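Local atomic coordinates of major pilin backbone protein T-antigen, T13 (Streptococcus pyogenes, PDB entry 6BBT), a protein that forms the backbone of the streptococcal surface pilus as its major pilin subunit, the T-antigen used in serotyping, and carries internal isopeptide cross-links. Residues 11-16 / 31-36; 25-30 / 152-157; 82-87 / 118-123; 161-166 / 234-239. All coordinates share one frame; numbering follows the deposited sequence.

Contact 1: residues 11-16 / 31-36; sequences LPITKS and FTFTIE
Ile13 and Lys15 meet Phe31 and Phe33 in a face-to-face packing of two strands from opposite sheets of a beta sandwich, in the core of the Spy0128-like domain. The strand segments lie 9.8 Å apart at their closest and run at 147° to one another, too far apart for backbone pairing, so the side chains alone bridge the gap. Ile13 sets its branch methyl CG2 over the middle of the Phe33 ring, 3.9 Å from the centroid and almost on the ring normal. The two side chains run side by side but point opposite ways, and Phe150 adds a nearly parallel ring next to Phe33. Lys15 touches both phenylalanines. Its CB lies obliquely against Phe33, 4.0 Å from CZ. With CG anti to the backbone N (chi1 175°) and a bend at chi2 (61°), the chain turns across the ring of Phe31, so that CE stands 3.7 Å from its centroid as a CH-pi contact. One bond further, NZ is still over that face, 3.9 Å from the centroid. This nitrogen is covalently joined to CG of Asn152 and hydrogen-bonded to OE1 of Glu101. It is therefore the nitrogen of an isopeptide amide, and its place over the ring is better read as an amide on an aromatic face than as a cation-pi pair of a free lysine. Lys15, Asn152 and Glu101 match the lysine, asparagine and acidic residue of pilin isopeptide sites, where burial among aromatic rings probably favours bond formation and shields the finished link from water.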
loop_
_atom_site.group_PDB
_atom_site.type_symbol
_atom_site.label_atom_id
_atom_site.label_comp_id
_atom_site.label_asym_id
_atom_site.label_seq_id
_atom_site.Cartn_x
_atom_site.Cartn_y
_atom_site.Cartn_z
ATOM N N LEU A 11 -2.415 -11.934 22.384
ATOM C CA LEU A 11 -1.220 -11.894 21.578
ATOM C C LEU A 11 -1.198 -10.544 20.857
ATOM O O LEU A 11 -2.030 -10.313 20.004
ATOM C CB LEU A 11 -1.269 -13.023 20.571
ATOM C CG LEU A 11 -0.195 -13.060 19.495
ATOM C CD1 LEU A 11 1.174 -13.296 20.110
ATOM C CD2 LEU A 11 -0.560 -14.145 18.502
ATOM N N PRO A 12 -0.263 -9.652 21.208
ATOM C CA PRO A 12 -0.129 -8.414 20.417
ATOM C C PRO A 12 0.440 -8.646 19.014
ATOM O O PRO A 12 1.254 -9.546 18.816
ATOM C CB PRO A 12 0.813 -7.542 21.258
ATOM C CG PRO A 12 1.443 -8.446 22.248
ATOM C CD PRO A 12 0.527 -9.611 22.451
ATOM N N ILE A 13 -0.024 -7.846 18.057
ATOM C CA ILE A 13 0.501 -7.806 16.696
ATOM C C ILE A 13 0.893 -6.353 16.389
ATOM O O ILE A 13 0.124 -5.422 16.679
ATOM C CB ILE A 13 -0.544 -8.235 15.631
ATOM C CG1 ILE A 13 -1.214 -9.579 15.965
ATOM C CG2 ILE A 13 0.095 -8.276 14.242
ATOM C CD1 ILE A 13 -0.282 -10.782 15.983
ATOM N N THR A 14 2.077 -6.160 15.821
ATOM C CA THR A 14 2.503 -4.852 15.348
ATOM C C THR A 14 2.616 -4.905 13.840
ATOM O O THR A 14 3.114 -5.868 13.280
ATOM C CB THR A 14 3.849 -4.436 15.966
ATOM O OG1 THR A 14 3.661 -4.207 17.360
ATOM C CG2 THR A 14 4.389 -3.107 15.340
ATOM N N LYS A 15 2.129 -3.862 13.190
ATOM C CA LYS A 15 2.304 -3.687 11.770
ATOM C C LYS A 15 3.100 -2.422 11.571
ATOM O O LYS A 15 2.721 -1.385 12.092
ATOM C CB LYS A 15 0.950 -3.544 11.089
ATOM C CG LYS A 15 1.020 -3.239 9.605
ATOM C CD LYS A 15 1.717 -4.327 8.809
ATOM C CE LYS A 15 1.787 -3.979 7.332
ATOM N NZ LYS A 15 2.362 -5.057 6.488
ATOM N N SER A 16 4.180 -2.510 10.815
ATOM C CA SER A 16 4.943 -1.336 10.406
ATOM C C SER A 16 4.872 -1.219 8.900
ATOM O O SER A 16 5.148 -2.181 8.184
ATOM C CB SER A 16 6.398 -1.442 10.845
ATOM O OG SER A 16 6.463 -1.512 12.259
ATOM N N PHE A 31 -4.651 -4.290 6.462
ATOM C CA PHE A 31 -3.895 -5.533 6.494
ATOM C C PHE A 31 -4.592 -6.477 7.458
ATOM O O PHE A 31 -5.039 -6.064 8.517
ATOM C CB PHE A 31 -2.450 -5.290 6.930
ATOM C CG PHE A 31 -1.687 -4.473 5.955
ATOM C CD1 PHE A 31 -1.021 -5.082 4.905
ATOM C CD2 PHE A 31 -1.711 -3.097 6.022
ATOM C CE1 PHE A 31 -0.337 -4.335 3.971
ATOM C CE2 PHE A 31 -1.032 -2.328 5.077
ATOM C CZ PHE A 31 -0.345 -2.953 4.050
ATOM N N THR A 32 -4.660 -7.748 7.082
ATOM C CA THR A 32 -5.360 -8.748 7.845
ATOM C C THR A 32 -4.376 -9.817 8.286
ATOM O O THR A 32 -3.615 -10.341 7.483
ATOM C CB THR A 32 -6.485 -9.356 7.001
ATOM O OG1 THR A 32 -7.464 -8.349 6.773
ATOM C CG2 THR A 32 -7.160 -10.539 7.714
ATOM N N PHE A 33 -4.402 -10.122 9.577
ATOM C CA PHE A 33 -3.601 -11.198 10.129
ATOM C C PHE A 33 -4.540 -12.359 10.462
ATOM O O PHE A 33 -5.676 -12.144 10.893
ATOM C CB PHE A 33 -2.851 -10.692 11.348
ATOM C CG PHE A 33 -2.279 -9.342 11.126
ATOM C CD1 PHE A 33 -1.216 -9.184 10.267
ATOM C CD2 PHE A 33 -2.903 -8.217 11.642
ATOM C CE1 PHE A 33 -0.721 -7.920 9.982
ATOM C CE2 PHE A 33 -2.399 -6.950 11.382
ATOM C CZ PHE A 33 -1.310 -6.811 10.543
ATOM N N THR A 34 -4.056 -13.568 10.216
ATOM C CA THR A 34 -4.821 -14.783 10.401
ATOM C C THR A 34 -4.089 -15.636 11.412
ATOM O O THR A 34 -2.864 -15.728 11.388
ATOM C CB THR A 34 -4.922 -15.593 9.102
ATOM O OG1 THR A 34 -5.366 -14.746 8.048
ATOM C CG2 THR A 34 -5.924 -16.724 9.259
ATOM N N ILE A 35 -4.859 -16.288 12.270
ATOM C CA ILE A 35 -4.337 -17.304 13.176
ATOM C C ILE A 35 -5.064 -18.606 12.858
ATOM O O ILE A 35 -6.288 -18.611 12.679
ATOM C CB ILE A 35 -4.457 -16.886 14.661
ATOM C CG1 ILE A 35 -3.737 -17.897 15.551
ATOM C CG2 ILE A 35 -5.899 -16.718 15.109
ATOM C CD1 ILE A 35 -3.450 -17.357 16.923
ATOM N N GLU A 36 -4.296 -19.684 12.721
ATOM C CA GLU A 36 -4.846 -21.025 12.516
ATOM C C GLU A 36 -4.096 -22.037 13.391
ATOM O O GLU A 36 -2.966 -21.773 13.807
ATOM C CB GLU A 36 -4.755 -21.427 11.045
ATOM C CG GLU A 36 -3.334 -21.625 10.521
ATOM C CD GLU A 36 -3.288 -21.952 9.042
ATOM O OE1 GLU A 36 -4.319 -21.798 8.354
ATOM O OE2 GLU A 36 -2.214 -22.368 8.555
#

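Contact 2: residues 25-30 / 152-157; sequences LMPKTT and NSFKTT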
loop_
_atom_site.group_PDB
_atom_site.type_symbol
_atom_site.label_atom_id
_atom_site.label_comp_id
_atom_site.label_asym_id
_atom_site.label_seq_id
_atom_site.Cartn_x
_atom_site.Cartn_y
_atom_site.Cartn_z
ATOM N N LEU A 25 1.607 9.816 -0.608
ATOM C CA LEU A 25 0.289 9.451 -0.038
ATOM C C LEU A 25 0.302 7.997 0.444
ATOM O O LEU A 25 0.491 7.093 -0.356
ATOM C CB LEU A 25 -0.822 9.614 -1.069
ATOM C CG LEU A 25 -1.270 10.999 -1.468
ATOM C CD1 LEU A 25 -2.512 10.882 -2.355
ATOM C CD2 LEU A 25 -1.542 11.850 -0.224
ATOM N N MET A 26 0.101 7.797 1.747
ATOM C CA MET A 26 -0.129 6.442 2.306
ATOM C C MET A 26 -1.398 5.845 1.643
ATOM O O MET A 26 -2.425 6.545 1.558
ATOM C CB MET A 26 -0.341 6.539 3.825
ATOM C CG MET A 26 -0.572 5.210 4.554
ATOM S SD MET A 26 0.990 4.324 4.799
ATOM C CE MET A 26 1.674 5.240 6.182
ATOM N N PRO A 27 -1.334 4.586 1.154
ATOM C CA PRO A 27 -2.567 3.997 0.637
ATOM C C PRO A 27 -3.655 3.813 1.709
ATOM O O PRO A 27 -3.361 3.451 2.844
ATOM C CB PRO A 27 -2.115 2.647 0.066
ATOM C CG PRO A 27 -0.795 2.356 0.690
ATOM C CD PRO A 27 -0.168 3.692 0.959
ATOM N N LYS A 28 -4.900 4.061 1.332
ATOM C CA LYS A 28 -6.036 3.720 2.180
ATOM C C LYS A 28 -6.341 2.229 2.013
ATOM O O LYS A 28 -6.883 1.808 0.991
ATOM C CB LYS A 28 -7.261 4.578 1.870
ATOM C CG LYS A 28 -8.389 4.365 2.878
ATOM C CD LYS A 28 -9.680 5.024 2.483
ATOM C CE LYS A 28 -10.813 4.486 3.342
ATOM N NZ LYS A 28 -12.082 5.101 2.907
ATOM N N THR A 29 -5.963 1.428 3.009
ATOM C CA THR A 29 -6.057 -0.027 2.884
ATOM C C THR A 29 -6.037 -0.696 4.254
ATOM O O THR A 29 -5.812 -0.033 5.274
ATOM C CB THR A 29 -4.920 -0.584 1.988
ATOM O OG1 THR A 29 -5.221 -1.927 1.581
ATOM C CG2 THR A 29 -3.578 -0.536 2.705
ATOM N N THR A 30 -6.298 -1.999 4.281
ATOM C CA THR A 30 -6.232 -2.745 5.547
ATOM C C THR A 30 -5.244 -3.864 5.365
ATOM O O THR A 30 -4.985 -4.298 4.243
ATOM C CB THR A 30 -7.590 -3.332 5.972
ATOM O OG1 THR A 30 -8.032 -4.228 4.957
ATOM C CG2 THR A 30 -8.607 -2.228 6.147
ATOM N N ASN A 152 5.362 -4.055 6.034
ATOM C CA ASN A 152 4.896 -3.896 4.648
ATOM C C ASN A 152 5.460 -2.634 4.018
ATOM O O ASN A 152 5.997 -1.773 4.709
ATOM C CB ASN A 152 3.365 -3.830 4.612
ATOM C CG ASN A 152 2.724 -5.033 5.268
ATOM O OD1 ASN A 152 2.918 -6.141 4.758
ATOM N N SER A 153 5.376 -2.550 2.699
ATOM C CA SER A 153 5.842 -1.378 1.986
ATOM C C SER A 153 5.018 -1.176 0.734
ATOM O O SER A 153 4.194 -2.028 0.368
ATOM C CB SER A 153 7.331 -1.525 1.636
ATOM O OG SER A 153 7.514 -2.575 0.727
ATOM N N PHE A 154 5.232 -0.035 0.089
ATOM C CA PHE A 154 4.552 0.254 -1.145
ATOM C C PHE A 154 5.398 1.135 -2.040
ATOM O O PHE A 154 6.342 1.775 -1.594
ATOM C CB PHE A 154 3.178 0.871 -0.891
ATOM C CG PHE A 154 3.218 2.253 -0.297
ATOM C CD1 PHE A 154 3.404 2.433 1.066
ATOM C CD2 PHE A 154 3.081 3.385 -1.111
ATOM C CE1 PHE A 154 3.452 3.707 1.622
ATOM C CE2 PHE A 154 3.126 4.657 -0.558
ATOM C CZ PHE A 154 3.299 4.821 0.809
ATOM N N LYS A 155 5.055 1.118 -3.322
ATOM C CA LYS A 155 5.788 1.849 -4.314
ATOM C C LYS A 155 4.950 3.005 -4.816
ATOM O O LYS A 155 3.714 2.997 -4.701
ATOM C CB LYS A 155 6.141 0.938 -5.469
ATOM C CG LYS A 155 7.261 -0.017 -5.105
ATOM C CD LYS A 155 7.553 -0.992 -6.224
ATOM C CE LYS A 155 8.721 -1.876 -5.812
ATOM N NZ LYS A 155 9.099 -2.788 -6.925
ATOM N N THR A 156 5.653 3.976 -5.374
ATOM C CA THR A 156 5.053 5.047 -6.142
ATOM C C THR A 156 5.652 5.004 -7.548
ATOM O O THR A 156 6.635 4.290 -7.803
ATOM C CB THR A 156 5.331 6.413 -5.501
ATOM O OG1 THR A 156 6.738 6.627 -5.432
ATOM C CG2 THR A 156 4.746 6.493 -4.103
ATOM N N THR A 157 5.056 5.769 -8.451
ATOM C CA THR A 157 5.546 5.863 -9.799
ATOM C C THR A 157 5.710 7.357 -10.169
ATOM O O THR A 157 5.859 8.212 -9.271
ATOM C CB THR A 157 4.669 5.019 -10.752
ATOM O OG1 THR A 157 5.285 4.955 -12.042
ATOM C CG2 THR A 157 3.264 5.566 -10.860
#
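Phe154 directs its side chain at the extended loop Leu25-Met26-Pro27 that leads into strand 29-37. Its chi1 of 68° puts CG between the backbone N and the carbonyl carbon, a crowded position that lifts the ring from CB toward the proline. CG of Phe154 already lies 3.9 Å from Pro27 CD, with Pro27 CG a little further off. Further out, CE1 on one flank approaches Met26 SD at 4.1 Å; the sulfur sits obliquely to the ring, a Met-aromatic contact. On the other flank CE2 lies 3.6 Å from the carbonyl oxygen of Leu25. Phe154 belongs to the long strand 148-166, which continues from the Spy0128-like region into the DUF7601 region, so this packing lies where the two beta-sandwich domains of the pilin join; nearby, Lys28 makes a salt bridge to Glu189, and Pro27 touches Tyr188. CZ, at the tip, comes within 3.6 Å of Pro27 CD. That carbon is centred over one face of the ring, 3.5 Å from the centroid and 5° off the normal, giving a close CH-pi contact. Ile24, Met17 and Ile109 also touch the Phe154 side chain, while its backbone oxygen is hydrogen-bonded to a glycerol probably left from crystallisation.

Contact 3: residues 82-87 / 118-123; sequences FNFETV and VDVYVG
Phe84 holds CG beside its backbone N (chi1 -62°), and Val120 has CG1 anti to its own N (chi1 -174°), leaving methyl CG2 to face the aromatic ring. The methyl settles over the ring centre, 3.7 Å from the centroid and only 12° off the normal, in a CH-pi contact. It leans slightly to the outer end, where CZ is 3.7 Å from CG2, whereas CG of Phe84 is 4.2 Å from the same methyl. Val118, two residues earlier and on the same side of its strand, adds a looser contact: its CG1 reaches Phe84 CZ obliquely at 4.5 Å. The contact joins the two sheets of the sandwich, with Val118 and Val120 on strand 116-123 and Phe84 at the start of the turn that follows strand 77-83. There the chain reverses in a type I turn from Phe84 to Val87, closed by a 3.1 Å bond from Val87 N to Phe84 O. An Asx turn leads into it: Asn83 OD1 accepts from Glu85 N at 3.1 Å, with the donor well above the carbonyl plane. Tyr97, its ring inclined to that of Phe84, joins Leu59 and Pro132 in packing against the phenylalanine.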
loop_
_atom_site.group_PDB
_atom_site.type_symbol
_atom_site.label_atom_id
_atom_site.label_comp_id
_atom_site.label_asym_id
_atom_site.label_seq_id
_atom_site.Cartn_x
_atom_site.Cartn_y
_atom_site.Cartn_z
ATOM N N PHE A 82 -4.740 -10.732 19.004
ATOM C CA PHE A 82 -5.657 -11.851 19.083
ATOM C C PHE A 82 -5.948 -12.079 20.549
ATOM O O PHE A 82 -5.083 -11.885 21.406
ATOM C CB PHE A 82 -5.034 -13.087 18.487
ATOM C CG PHE A 82 -4.849 -13.015 17.016
ATOM C CD1 PHE A 82 -5.917 -13.253 16.159
ATOM C CD2 PHE A 82 -3.601 -12.747 16.479
ATOM C CE1 PHE A 82 -5.737 -13.222 14.790
ATOM C CE2 PHE A 82 -3.412 -12.713 15.115
ATOM C CZ PHE A 82 -4.481 -12.951 14.269
ATOM N N ASN A 83 -7.171 -12.497 20.837
ATOM C CA ASN A 83 -7.595 -12.663 22.200
ATOM C C ASN A 83 -7.955 -14.116 22.473
ATOM O O ASN A 83 -8.906 -14.641 21.891
ATOM C CB ASN A 83 -8.770 -11.750 22.470
ATOM C CG ASN A 83 -9.195 -11.776 23.914
ATOM O OD1 ASN A 83 -8.458 -12.245 24.786
ATOM N ND2 ASN A 83 -10.397 -11.289 24.174
ATOM N N PHE A 84 -7.178 -14.751 23.352
ATOM C CA PHE A 84 -7.409 -16.142 23.741
ATOM C C PHE A 84 -8.331 -16.299 24.959
ATOM O O PHE A 84 -8.800 -17.412 25.222
ATOM C CB PHE A 84 -6.075 -16.860 23.977
ATOM C CG PHE A 84 -5.217 -16.931 22.749
ATOM C CD1 PHE A 84 -5.517 -17.834 21.738
ATOM C CD2 PHE A 84 -4.127 -16.082 22.592
ATOM C CE1 PHE A 84 -4.743 -17.897 20.591
ATOM C CE2 PHE A 84 -3.349 -16.145 21.454
ATOM C CZ PHE A 84 -3.657 -17.048 20.450
ATOM N N GLU A 85 -8.591 -15.204 25.684
ATOM C CA GLU A 85 -9.583 -15.171 26.777
ATOM C C GLU A 85 -10.910 -15.828 26.412
ATOM O O GLU A 85 -11.526 -16.471 27.259
ATOM C CB GLU A 85 -9.856 -13.716 27.200
ATOM C CG GLU A 85 -10.959 -13.476 28.233
ATOM C CD GLU A 85 -10.571 -13.920 29.628
ATOM O OE1 GLU A 85 -10.541 -13.062 30.538
ATOM O OE2 GLU A 85 -10.282 -15.120 29.827
ATOM N N THR A 86 -11.340 -15.655 25.162
ATOM C CA THR A 86 -12.652 -16.107 24.701
ATOM C C THR A 86 -12.733 -17.590 24.317
ATOM O O THR A 86 -13.802 -18.065 23.957
ATOM C CB THR A 86 -13.121 -15.258 23.486
ATOM O OG1 THR A 86 -12.271 -15.498 22.359
ATOM C CG2 THR A 86 -13.115 -13.758 23.822
ATOM N N VAL A 87 -11.625 -18.324 24.387
ATOM C CA VAL A 87 -11.568 -19.685 23.870
ATOM C C VAL A 87 -11.892 -20.716 24.966
ATOM O O VAL A 87 -11.470 -20.553 26.114
ATOM C CB VAL A 87 -10.165 -19.971 23.285
ATOM C CG1 VAL A 87 -10.077 -21.381 22.689
ATOM C CG2 VAL A 87 -9.816 -18.916 22.232
ATOM N N VAL A 118 3.050 -19.452 17.614
ATOM C CA VAL A 118 2.560 -18.952 18.877
ATOM C C VAL A 118 2.210 -20.139 19.780
ATOM O O VAL A 118 1.372 -20.960 19.404
ATOM C CB VAL A 118 1.297 -18.091 18.673
ATOM C CG1 VAL A 118 0.775 -17.571 20.006
ATOM C CG2 VAL A 118 1.594 -16.922 17.743
ATOM N N ASP A 119 2.849 -20.216 20.952
ATOM C CA ASP A 119 2.454 -21.167 22.003
ATOM C C ASP A 119 1.680 -20.463 23.101
ATOM O O ASP A 119 2.173 -19.519 23.708
ATOM C CB ASP A 119 3.683 -21.859 22.602
ATOM C CG ASP A 119 4.277 -22.890 21.673
ATOM O OD1 ASP A 119 3.592 -23.363 20.744
ATOM O OD2 ASP A 119 5.443 -23.252 21.879
ATOM N N VAL A 120 0.463 -20.941 23.348
ATOM C CA VAL A 120 -0.370 -20.425 24.419
ATOM C C VAL A 120 -0.355 -21.445 25.565
ATOM O O VAL A 120 -0.777 -22.595 25.390
ATOM C CB VAL A 120 -1.807 -20.178 23.925
ATOM C CG1 VAL A 120 -2.636 -19.509 25.010
ATOM C CG2 VAL A 120 -1.788 -19.315 22.665
ATOM N N TYR A 121 0.139 -21.003 26.715
ATOM C CA TYR A 121 0.266 -21.848 27.912
ATOM C C TYR A 121 -1.029 -21.791 28.711
ATOM O O TYR A 121 -1.356 -20.755 29.290
ATOM C CB TYR A 121 1.450 -21.379 28.774
ATOM C CG TYR A 121 2.788 -21.819 28.233
ATOM C CD1 TYR A 121 3.208 -21.439 26.959
ATOM C CD2 TYR A 121 3.634 -22.628 28.982
ATOM C CE1 TYR A 121 4.424 -21.853 26.448
ATOM C CE2 TYR A 121 4.853 -23.047 28.478
ATOM C CZ TYR A 121 5.242 -22.655 27.215
ATOM O OH TYR A 121 6.445 -23.064 26.707
ATOM N N VAL A 122 -1.758 -22.904 28.745
ATOM C CA VAL A 122 -3.095 -22.959 29.354
ATOM C C VAL A 122 -3.090 -23.729 30.695
ATOM O O VAL A 122 -2.751 -24.919 30.725
ATOM C CB VAL A 122 -4.092 -23.590 28.357
ATOM C CG1 VAL A 122 -5.461 -23.829 28.997
ATOM C CG2 VAL A 122 -4.222 -22.701 27.124
ATOM N N GLY A 123 -3.477 -23.039 31.777
ATOM C CA GLY A 123 -3.579 -23.599 33.146
ATOM C C GLY A 123 -5.024 -23.709 33.631
ATOM O O GLY A 123 -5.923 -23.952 32.820
#

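Contact 4: residues 161-166 / 234-239; sequences IEKQVT and LTEDKA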
loop_
_atom_site.group_PDB
_atom_site.type_symbol
_atom_site.label_atom_id
_atom_site.label_comp_id
_atom_site.label_asym_id
_atom_site.label_seq_id
_atom_site.Cartn_x
_atom_site.Cartn_y
_atom_site.Cartn_z
ATOM N N ILE A 161 5.239 14.864 -18.525
ATOM C CA ILE A 161 4.495 15.329 -19.672
ATOM C C ILE A 161 5.340 16.404 -20.337
ATOM O O ILE A 161 5.698 17.400 -19.700
ATOM C CB ILE A 161 3.112 15.888 -19.285
ATOM C CG1 ILE A 161 2.262 14.806 -18.605
ATOM C CG2 ILE A 161 2.362 16.418 -20.512
ATOM C CD1 ILE A 161 1.001 15.327 -17.952
ATOM N N GLU A 162 5.662 16.196 -21.612
ATOM C CA GLU A 162 6.434 17.162 -22.381
ATOM C C GLU A 162 5.710 17.592 -23.641
ATOM O O GLU A 162 5.008 16.792 -24.262
ATOM C CB GLU A 162 7.768 16.559 -22.765
ATOM C CG GLU A 162 8.761 17.605 -23.231
ATOM C CD GLU A 162 9.994 17.003 -23.835
ATOM O OE1 GLU A 162 10.451 15.962 -23.313
ATOM O OE2 GLU A 162 10.494 17.586 -24.824
ATOM N N LYS A 163 5.929 18.850 -24.029
ATOM C CA LYS A 163 5.390 19.408 -25.264
ATOM C C LYS A 163 6.489 19.487 -26.329
ATOM O O LYS A 163 7.592 19.970 -26.059
ATOM C CB LYS A 163 4.814 20.801 -24.997
ATOM C CG LYS A 163 4.208 21.511 -26.209
ATOM C CD LYS A 163 2.897 20.892 -26.677
ATOM C CE LYS A 163 2.590 21.300 -28.106
ATOM N NZ LYS A 163 1.297 20.792 -28.630
ATOM N N GLN A 164 6.174 19.008 -27.532
ATOM C CA GLN A 164 7.011 19.249 -28.706
ATOM C C GLN A 164 6.208 19.871 -29.831
ATOM O O GLN A 164 5.033 19.537 -30.034
ATOM C CB GLN A 164 7.722 17.973 -29.152
ATOM C CG GLN A 164 9.171 17.962 -28.694
ATOM C CD GLN A 164 9.749 16.578 -28.578
ATOM O OE1 GLN A 164 9.342 15.656 -29.286
ATOM N NE2 GLN A 164 10.716 16.421 -27.676
ATOM N N VAL A 165 6.850 20.803 -30.535
ATOM C CA VAL A 165 6.244 21.513 -31.658
ATOM C C VAL A 165 7.029 21.208 -32.935
ATOM O O VAL A 165 8.262 21.244 -32.931
ATOM C CB VAL A 165 6.208 23.033 -31.414
ATOM C CG1 VAL A 165 5.682 23.769 -32.646
ATOM C CG2 VAL A 165 5.347 23.348 -30.193
ATOM N N THR A 166 6.304 20.898 -34.009
ATOM C CA THR A 166 6.896 20.607 -35.318
ATOM C C THR A 166 6.246 21.456 -36.410
ATOM O O THR A 166 5.113 21.915 -36.260
ATOM C CB THR A 166 6.750 19.115 -35.692
ATOM O OG1 THR A 166 5.364 18.767 -35.767
ATOM C CG2 THR A 166 7.427 18.229 -34.683
ATOM N N LEU A 234 -5.444 13.466 -19.500
ATOM C CA LEU A 234 -4.772 14.685 -19.931
ATOM C C LEU A 234 -5.456 15.156 -21.194
ATOM O O LEU A 234 -5.699 14.369 -22.096
ATOM C CB LEU A 234 -3.299 14.414 -20.216
ATOM C CG LEU A 234 -2.471 15.617 -20.696
ATOM C CD1 LEU A 234 -2.351 16.668 -19.602
ATOM C CD2 LEU A 234 -1.102 15.154 -21.179
ATOM N N THR A 235 -5.783 16.438 -21.250
ATOM C CA THR A 235 -6.272 17.049 -22.477
ATOM C C THR A 235 -5.456 18.294 -22.777
ATOM O O THR A 235 -4.751 18.814 -21.905
ATOM C CB THR A 235 -7.746 17.451 -22.355
ATOM O OG1 THR A 235 -7.891 18.352 -21.267
ATOM C CG2 THR A 235 -8.623 16.264 -22.106
ATOM N N GLU A 236 -5.533 18.745 -24.022
ATOM C CA GLU A 236 -4.935 20.011 -24.438
ATOM C C GLU A 236 -6.012 20.790 -25.147
ATOM O O GLU A 236 -6.690 20.258 -26.004
ATOM C CB GLU A 236 -3.741 19.795 -25.388
ATOM C CG GLU A 236 -2.902 21.062 -25.645
ATOM C CD GLU A 236 -1.965 20.937 -26.845
ATOM O OE1 GLU A 236 -0.778 20.605 -26.651
ATOM O OE2 GLU A 236 -2.411 21.173 -27.988
ATOM N N ASP A 237 -6.164 22.062 -24.824
ATOM C CA ASP A 237 -7.074 22.915 -25.584
ATOM C C ASP A 237 -6.689 22.963 -27.069
ATOM O O ASP A 237 -5.496 22.893 -27.422
ATOM C CB ASP A 237 -7.103 24.324 -25.005
ATOM C CG ASP A 237 -7.708 24.372 -23.616
ATOM O OD1 ASP A 237 -8.312 23.374 -23.192
ATOM O OD2 ASP A 237 -7.587 25.413 -22.951
ATOM N N LYS A 238 -7.710 23.050 -27.926
ATOM C CA LYS A 238 -7.503 23.188 -29.363
ATOM C C LYS A 238 -6.653 24.431 -29.605
ATOM O O LYS A 238 -6.901 25.478 -29.028
ATOM C CB LYS A 238 -8.839 23.310 -30.101
ATOM N N ALA A 239 -5.620 24.285 -30.422
ATOM C CA ALA A 239 -4.745 25.397 -30.780
ATOM C C ALA A 239 -4.857 25.587 -32.290
ATOM O O ALA A 239 -4.548 24.680 -33.054
ATOM C CB ALA A 239 -3.313 25.091 -30.375
#
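Ile161 and Leu234 each bury the same amount of surface here, and Glu236 follows closely. The two aliphatic side chains meet end-on, methyl to methyl. Leu234 CD2 meets both Ile161 CG2, at 3.7 Å, and Ile161 CD1, at 3.9 Å, while Leu234 CD1 touches that same CD1. A trans first torsion (chi1 179°) stretches Leu234 away from its backbone N and across the gap between the strands, whose CA atoms are 9.3 Å apart at this pair. Further along, the contact turns polar. Glu236 extends its chain beyond CG and lies nearly perpendicular to that of Lys163, bringing OE1 within 2.9 Å of Lys163 NZ. The angle at the hydrogen, 123°, makes this a weak hydrogen bond. NZ is covalently joined to CG of Asn277, so the donor is an amide nitrogen and the pair is not an ordinary lysine salt bridge. The second carboxylate oxygen, OE2, is hydrogen-bonded to Thr244 OG1, which helps to fix the rotation of the group beside the link, and Phe176 also packs against Lys163. Strand 148-166, bearing the lysine, pairs in parallel with strand 271-279, bearing the asparagine. A lysine on the first strand linked to an asparagine on the last, with a glutamate beside the bond that probably promotes its formation, is the intramolecular isopeptide site of Gram-positive pilin domains.

In the fold
Contacts 1 and 2 share a covalent bond: Lys15 NZ of the first is 1.3 Å from Asn152 CG of the second, although their centres are 18 Å apart. Contact 3 continues the core of contact 1 toward the far end of the same domain, with centres 15 Å apart and Leu11 CD2 packing on Val118 CG2 at 3.6 Å; contacts 2 and 3 do not touch. Contact 4 belongs to the other domain, its centre 49 Å from that of contact 1 and 64 Å from that of contact 3. Strand 148-166 connects it to contact 2, carrying Asn152 of one isopeptide bond and Lys163 of the other along an elongated pilin.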